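Local coordinates for protein putative phosphatase (Bacteroides thetaiotaomicron, PDB 3KYA) that is of unknown biochemical function but binds zinc ions and may act as a phosphatase, at residues 204-209 against 278-283; 252-255 against 260-263. All coordinates share one frame; numbering follows the deposited sequence.

Interaction 1 joins the strand at 206-209 to helix segment 278-283 of the next propeller blade, whereas interaction 2 pairs the first two strands of that next blade and is nested in the chain loop that interaction 1 closes. Their centres lie about 12 Å apart. They touch through Ile208, which packs one blade on the other: its CD1 is 3.7 Å from Ile254 CD1 and its CG2 is 4.1 Å from Leu261 CD1. A zinc ion sits beside interaction 1, on Glu205; the side chain of Ile254 is about 12 Å from that of Glu205, so the hairpin is set well back from this metal.

Interaction 1 of 2, residues 204-209 against 278-283; sequences AEYMIV and DYFKTI. With ZN (zinc ion), chain B.
Tyr206 and Phe280 carry nearly all of this contact, two buried rings that approach from opposite directions and together hide only 97 Å² of surface. Their encounter is apolar. The rim of the phenylalanine lies over one face of the tyrosine, displaced from its centre: Phe280 CE1 is 3.5 Å from Tyr206 CZ, and Phe280 CZ is 3.5 Å from Tyr206 CE1. With the ring centroids of Tyr206 and Phe280 4.9 Å apart and their planes at 50°, the pair is oblique, neither a parallel stack nor a T-shape. Both side chains set CG opposite the carbonyl carbon (chi1 -59° in Tyr206, -69° in Phe280), which sends each ring out from its backbone into the space between strand and helix. Behind this pair, Tyr279 CD2 sits 3.7 Å above the centre of the Phe280 ring, so the helix covers one face of its own phenylalanine.

Polar bonds stay within each segment or lead outward. In the helix, Asp278 O accepts two donors from one residue, Thr282 OG1 at 2.8 Å and the longer Thr282 N at 3.3 Å. On the other side, the extended chain of Glu205 carries its carboxylate to a zinc ion, with OE2 2.3 Å from the metal. Asp202 belongs to the same site, and its backbone N also bonds Glu205 OE1, an arrangement that restrains the carboxylate's rotation.

Strand 206-211 runs between strands 188-193 and 220-227, and Tyr206 also packs on Ile225 and Lys227 of the latter. Helix 276-284, inserted between strands 270-274 and 300-305 of the following blade, rests Tyr279 on strand 240-246, so that the helix bridges two neighbouring blades.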
loop_
_atom_site.group_PDB
_atom_site.type_symbol
_atom_site.label_atom_id
_atom_site.label_comp_id
_atom_site.label_asym_id
_atom_site.label_seq_id
_atom_site.Cartn_x
_atom_site.Cartn_y
_atom_site.Cartn_z
ATOM N N ALA A 204 22.565 25.425 -17.277
ATOM C CA ALA A 204 22.917 24.314 -18.184
ATOM C C ALA A 204 23.826 24.694 -19.358
ATOM O O ALA A 204 23.755 24.092 -20.428
ATOM C CB ALA A 204 21.642 23.604 -18.691
ATOM N N GLU A 205 24.700 25.674 -19.142
ATOM C CA GLU A 205 25.670 26.068 -20.149
ATOM C C GLU A 205 26.755 24.991 -20.230
ATOM O O GLU A 205 27.459 24.884 -21.238
ATOM C CB GLU A 205 26.280 27.439 -19.811
ATOM C CG GLU A 205 27.215 27.960 -20.897
ATOM C CD GLU A 205 27.708 29.403 -20.691
ATOM O OE1 GLU A 205 27.448 30.023 -19.627
ATOM O OE2 GLU A 205 28.383 29.909 -21.628
ATOM N N TYR A 206 26.892 24.196 -19.163
ATOM C CA TYR A 206 27.889 23.138 -19.109
ATOM C C TYR A 206 27.327 21.758 -18.768
ATOM O O TYR A 206 26.561 21.598 -17.805
ATOM C CB TYR A 206 28.961 23.486 -18.071
ATOM C CG TYR A 206 29.678 24.789 -18.376
ATOM C CD1 TYR A 206 29.140 26.008 -17.977
ATOM C CD2 TYR A 206 30.871 24.800 -19.092
ATOM C CE1 TYR A 206 29.780 27.209 -18.273
ATOM C CE2 TYR A 206 31.514 25.996 -19.398
ATOM C CZ TYR A 206 30.965 27.193 -18.981
ATOM O OH TYR A 206 31.600 28.383 -19.279
HETATM N N MSE A 207 27.737 20.778 -19.567
HETATM C CA MSE A 207 27.462 19.368 -19.320
HETATM C C MSE A 207 28.639 18.880 -18.494
HETATM O O MSE A 207 29.790 19.138 -18.858
HETATM C CB MSE A 207 27.375 18.590 -20.632
HETATM C CG MSE A 207 27.056 17.098 -20.450
HETATM SE SE MSE A 207 27.120 16.064 -22.105
HETATM C CE MSE A 207 25.473 16.645 -23.003
ATOM N N ILE A 208 28.351 18.199 -17.383
ATOM C CA ILE A 208 29.364 17.700 -16.458
ATOM C C ILE A 208 29.349 16.180 -16.567
ATOM O O ILE A 208 28.326 15.548 -16.295
ATOM C CB ILE A 208 29.071 18.189 -15.019
ATOM C CG1 ILE A 208 29.103 19.730 -14.968
ATOM C CG2 ILE A 208 30.078 17.586 -14.027
ATOM C CD1 ILE A 208 28.407 20.357 -13.767
ATOM N N VAL A 209 30.474 15.607 -16.980
ATOM C CA VAL A 209 30.589 14.191 -17.275
ATOM C C VAL A 209 31.599 13.464 -16.396
ATOM O O VAL A 209 32.786 13.821 -16.379
ATOM C CB VAL A 209 31.019 13.996 -18.746
ATOM C CG1 VAL A 209 31.186 12.514 -19.071
ATOM C CG2 VAL A 209 30.018 14.660 -19.687
ATOM N N ASP A 278 34.628 28.361 -7.604
ATOM C CA ASP A 278 36.103 28.319 -7.493
ATOM C C ASP A 278 36.746 28.106 -8.858
ATOM O O ASP A 278 37.750 28.740 -9.201
ATOM C CB ASP A 278 36.567 27.199 -6.546
ATOM C CG ASP A 278 36.191 27.449 -5.095
ATOM O OD1 ASP A 278 35.814 28.590 -4.757
ATOM O OD2 ASP A 278 36.308 26.504 -4.275
ATOM N N TYR A 279 36.149 27.212 -9.638
ATOM C CA TYR A 279 36.634 26.894 -10.972
ATOM C C TYR A 279 36.498 28.065 -11.942
ATOM O O TYR A 279 37.482 28.457 -12.576
ATOM C CB TYR A 279 35.901 25.667 -11.532
ATOM C CG TYR A 279 36.225 25.426 -12.982
ATOM C CD1 TYR A 279 37.458 24.917 -13.356
ATOM C CD2 TYR A 279 35.304 25.737 -13.983
ATOM C CE1 TYR A 279 37.775 24.711 -14.671
ATOM C CE2 TYR A 279 35.609 25.534 -15.313
ATOM C CZ TYR A 279 36.844 25.021 -15.652
ATOM O OH TYR A 279 37.165 24.805 -16.962
ATOM N N PHE A 280 35.300 28.637 -12.035
ATOM C CA PHE A 280 35.058 29.729 -12.985
ATOM C C PHE A 280 35.786 31.022 -12.623
ATOM O O PHE A 280 36.231 31.732 -13.518
ATOM C CB PHE A 280 33.563 29.970 -13.175
ATOM C CG PHE A 280 32.881 28.856 -13.905
ATOM C CD1 PHE A 280 33.154 28.637 -15.253
ATOM C CD2 PHE A 280 31.969 28.041 -13.269
ATOM C CE1 PHE A 280 32.538 27.603 -15.937
ATOM C CE2 PHE A 280 31.343 27.010 -13.954
ATOM C CZ PHE A 280 31.639 26.788 -15.284
ATOM N N LYS A 281 35.913 31.306 -11.328
ATOM C CA LYS A 281 36.653 32.480 -10.858
ATOM C C LYS A 281 38.129 32.382 -11.264
ATOM O O LYS A 281 38.731 33.383 -11.668
ATOM C CB LYS A 281 36.526 32.624 -9.335
ATOM C CG LYS A 281 37.245 33.837 -8.735
ATOM C CD LYS A 281 36.977 33.961 -7.239
ATOM N N THR A 282 38.700 31.183 -11.154
ATOM C CA THR A 282 40.098 30.924 -11.516
ATOM C C THR A 282 40.364 31.113 -13.012
ATOM O O THR A 282 41.342 31.756 -13.400
ATOM C CB THR A 282 40.525 29.488 -11.139
ATOM O OG1 THR A 282 40.402 29.291 -9.719
ATOM C CG2 THR A 282 41.965 29.222 -11.559
ATOM N N ILE A 283 39.498 30.544 -13.848
ATOM C CA ILE A 283 39.663 30.645 -15.298
ATOM C C ILE A 283 39.389 32.075 -15.781
ATOM O O ILE A 283 40.076 32.563 -16.679
ATOM C CB ILE A 283 38.761 29.639 -16.062
ATOM C CG1 ILE A 283 39.066 28.201 -15.636
ATOM C CG2 ILE A 283 38.971 29.749 -17.560
ATOM C CD1 ILE A 283 40.514 27.761 -15.842
HETATM ZN ZN ZN B . 27.836 32.162 -21.476
#

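Interaction 2 of 2, residues 252-255 against 260-263; sequences ATIH and ELYF
His255 and Glu260 bury the most surface where two antiparallel strands meet in a beta hairpin, the opening pair of one four-stranded propeller blade. Their side chains lie alongside each other and point the same way, ring and carboxylate planes 14° apart, with His255 CB 3.5 Å from Glu260 OE1. Glu260 reaches this place by a folded path: CG takes the crowded position between backbone N and carbonyl carbon (chi1 72°), and a bend at chi2 brings the carboxylate back alongside His255. There OE2 is gripped by hydroxyls, taking Tyr262 OH at 2.7 Å on its anti lone pair and bonding Tyr339 OH as well, whereas the buried OE1 has no hydrogen-bonding partner. Without this carboxylate, as with an alanine here, both tyrosine hydroxyls would probably lose their shared acceptor and a gap would open beside His255 CB.

The imidazole has polar partners of its own. His255 ND1 is paired with Asn258 N inside the turn and NE2 with Gly321 O, a pattern consistent with a neutral ring, while Tyr339 stacks on it and so serves both residues.

Backbone bonds hold the two residues in register. His255 N donates to Glu260 O at 2.9 Å, and the Thr253-Tyr262 pair exchanges two bonds, Thr253 N to Tyr262 O and Tyr262 N to Thr253 O, both 2.8 Å; the second is almost straight, at 178°. Thr253 OG1, for its part, bonds Ile315 O of the next blade.

On the opposite face the packing is apolar: Ala252, Ile254 and Leu261 rest on strand 206-211, while Phe263 meets Phe272 and Phe300. Ala252 CB meets Phe263 CB at 3.8 Å, and Leu261 CD1 reaches across to the partner strand, 3.7 Å from Ile254 CD1 and 3.5 Å from Thr253 O.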
loop_
_atom_site.group_PDB
_atom_site.type_symbol
_atom_site.label_atom_id
_atom_site.label_comp_id
_atom_site.label_asym_id
_atom_site.label_seq_id
_atom_site.Cartn_x
_atom_site.Cartn_y
_atom_site.Cartn_z
ATOM N N ALA A 252 28.846 11.904 -10.834
ATOM C CA ALA A 252 28.900 13.277 -10.337
ATOM C C ALA A 252 27.499 13.887 -10.437
ATOM O O ALA A 252 26.828 13.733 -11.461
ATOM C CB ALA A 252 29.923 14.101 -11.115
ATOM N N THR A 253 27.073 14.583 -9.387
ATOM C CA THR A 253 25.716 15.134 -9.294
ATOM C C THR A 253 25.724 16.575 -8.792
ATOM O O THR A 253 26.523 16.918 -7.909
ATOM C CB THR A 253 24.861 14.297 -8.316
ATOM O OG1 THR A 253 25.006 12.902 -8.628
ATOM C CG2 THR A 253 23.381 14.695 -8.389
ATOM N N ILE A 254 24.821 17.396 -9.336
ATOM C CA ILE A 254 24.677 18.806 -8.976
ATOM C C ILE A 254 23.545 19.012 -7.971
ATOM O O ILE A 254 22.453 18.432 -8.135
ATOM C CB ILE A 254 24.410 19.672 -10.251
ATOM C CG1 ILE A 254 25.678 19.762 -11.103
ATOM C CG2 ILE A 254 23.956 21.080 -9.894
ATOM C CD1 ILE A 254 26.811 20.609 -10.482
ATOM N N HIS A 255 23.797 19.813 -6.931
ATOM C CA HIS A 255 22.757 20.128 -5.946
ATOM C C HIS A 255 21.722 21.025 -6.639
ATOM O O HIS A 255 22.083 22.080 -7.156
ATOM C CB HIS A 255 23.321 20.821 -4.708
ATOM C CG HIS A 255 22.358 20.868 -3.568
ATOM N ND1 HIS A 255 21.453 21.889 -3.400
ATOM C CD2 HIS A 255 22.127 19.988 -2.558
ATOM C CE1 HIS A 255 20.718 21.652 -2.326
ATOM N NE2 HIS A 255 21.105 20.501 -1.797
ATOM N N GLU A 260 26.346 23.280 -6.086
ATOM C CA GLU A 260 27.665 22.672 -5.942
ATOM C C GLU A 260 27.645 21.250 -6.525
ATOM O O GLU A 260 26.574 20.673 -6.754
ATOM C CB GLU A 260 28.169 22.709 -4.482
ATOM C CG GLU A 260 27.483 21.763 -3.481
ATOM C CD GLU A 260 26.151 22.264 -2.947
ATOM O OE1 GLU A 260 25.575 23.222 -3.524
ATOM O OE2 GLU A 260 25.686 21.690 -1.924
ATOM N N LEU A 261 28.837 20.706 -6.760
ATOM C CA LEU A 261 29.028 19.393 -7.357
ATOM C C LEU A 261 29.515 18.335 -6.359
ATOM O O LEU A 261 30.493 18.553 -5.642
ATOM C CB LEU A 261 30.051 19.485 -8.488
ATOM C CG LEU A 261 30.318 18.201 -9.292
ATOM C CD1 LEU A 261 29.087 17.775 -10.100
ATOM C CD2 LEU A 261 31.530 18.386 -10.192
ATOM N N TYR A 262 28.826 17.197 -6.331
ATOM C CA TYR A 262 29.229 16.057 -5.525
ATOM C C TYR A 262 29.689 14.926 -6.438
ATOM O O TYR A 262 29.010 14.597 -7.418
ATOM C CB TYR A 262 28.085 15.616 -4.604
ATOM C CG TYR A 262 27.768 16.667 -3.562
ATOM C CD1 TYR A 262 28.544 16.795 -2.406
ATOM C CD2 TYR A 262 26.731 17.574 -3.755
ATOM C CE1 TYR A 262 28.272 17.779 -1.474
ATOM C CE2 TYR A 262 26.448 18.550 -2.823
ATOM C CZ TYR A 262 27.223 18.658 -1.688
ATOM O OH TYR A 262 26.947 19.648 -0.778
ATOM N N PHE A 263 30.884 14.389 -6.180
ATOM C CA PHE A 263 31.377 13.234 -6.931
ATOM C C PHE A 263 32.126 12.295 -5.965
ATOM O O PHE A 263 32.569 12.727 -4.891
ATOM C CB PHE A 263 32.224 13.645 -8.141
ATOM C CG PHE A 263 33.515 14.322 -7.787
ATOM C CD1 PHE A 263 33.548 15.672 -7.490
ATOM C CD2 PHE A 263 34.701 13.609 -7.794
ATOM C CE1 PHE A 263 34.742 16.295 -7.168
ATOM C CE2 PHE A 263 35.910 14.221 -7.452
ATOM C CZ PHE A 263 35.929 15.562 -7.147
#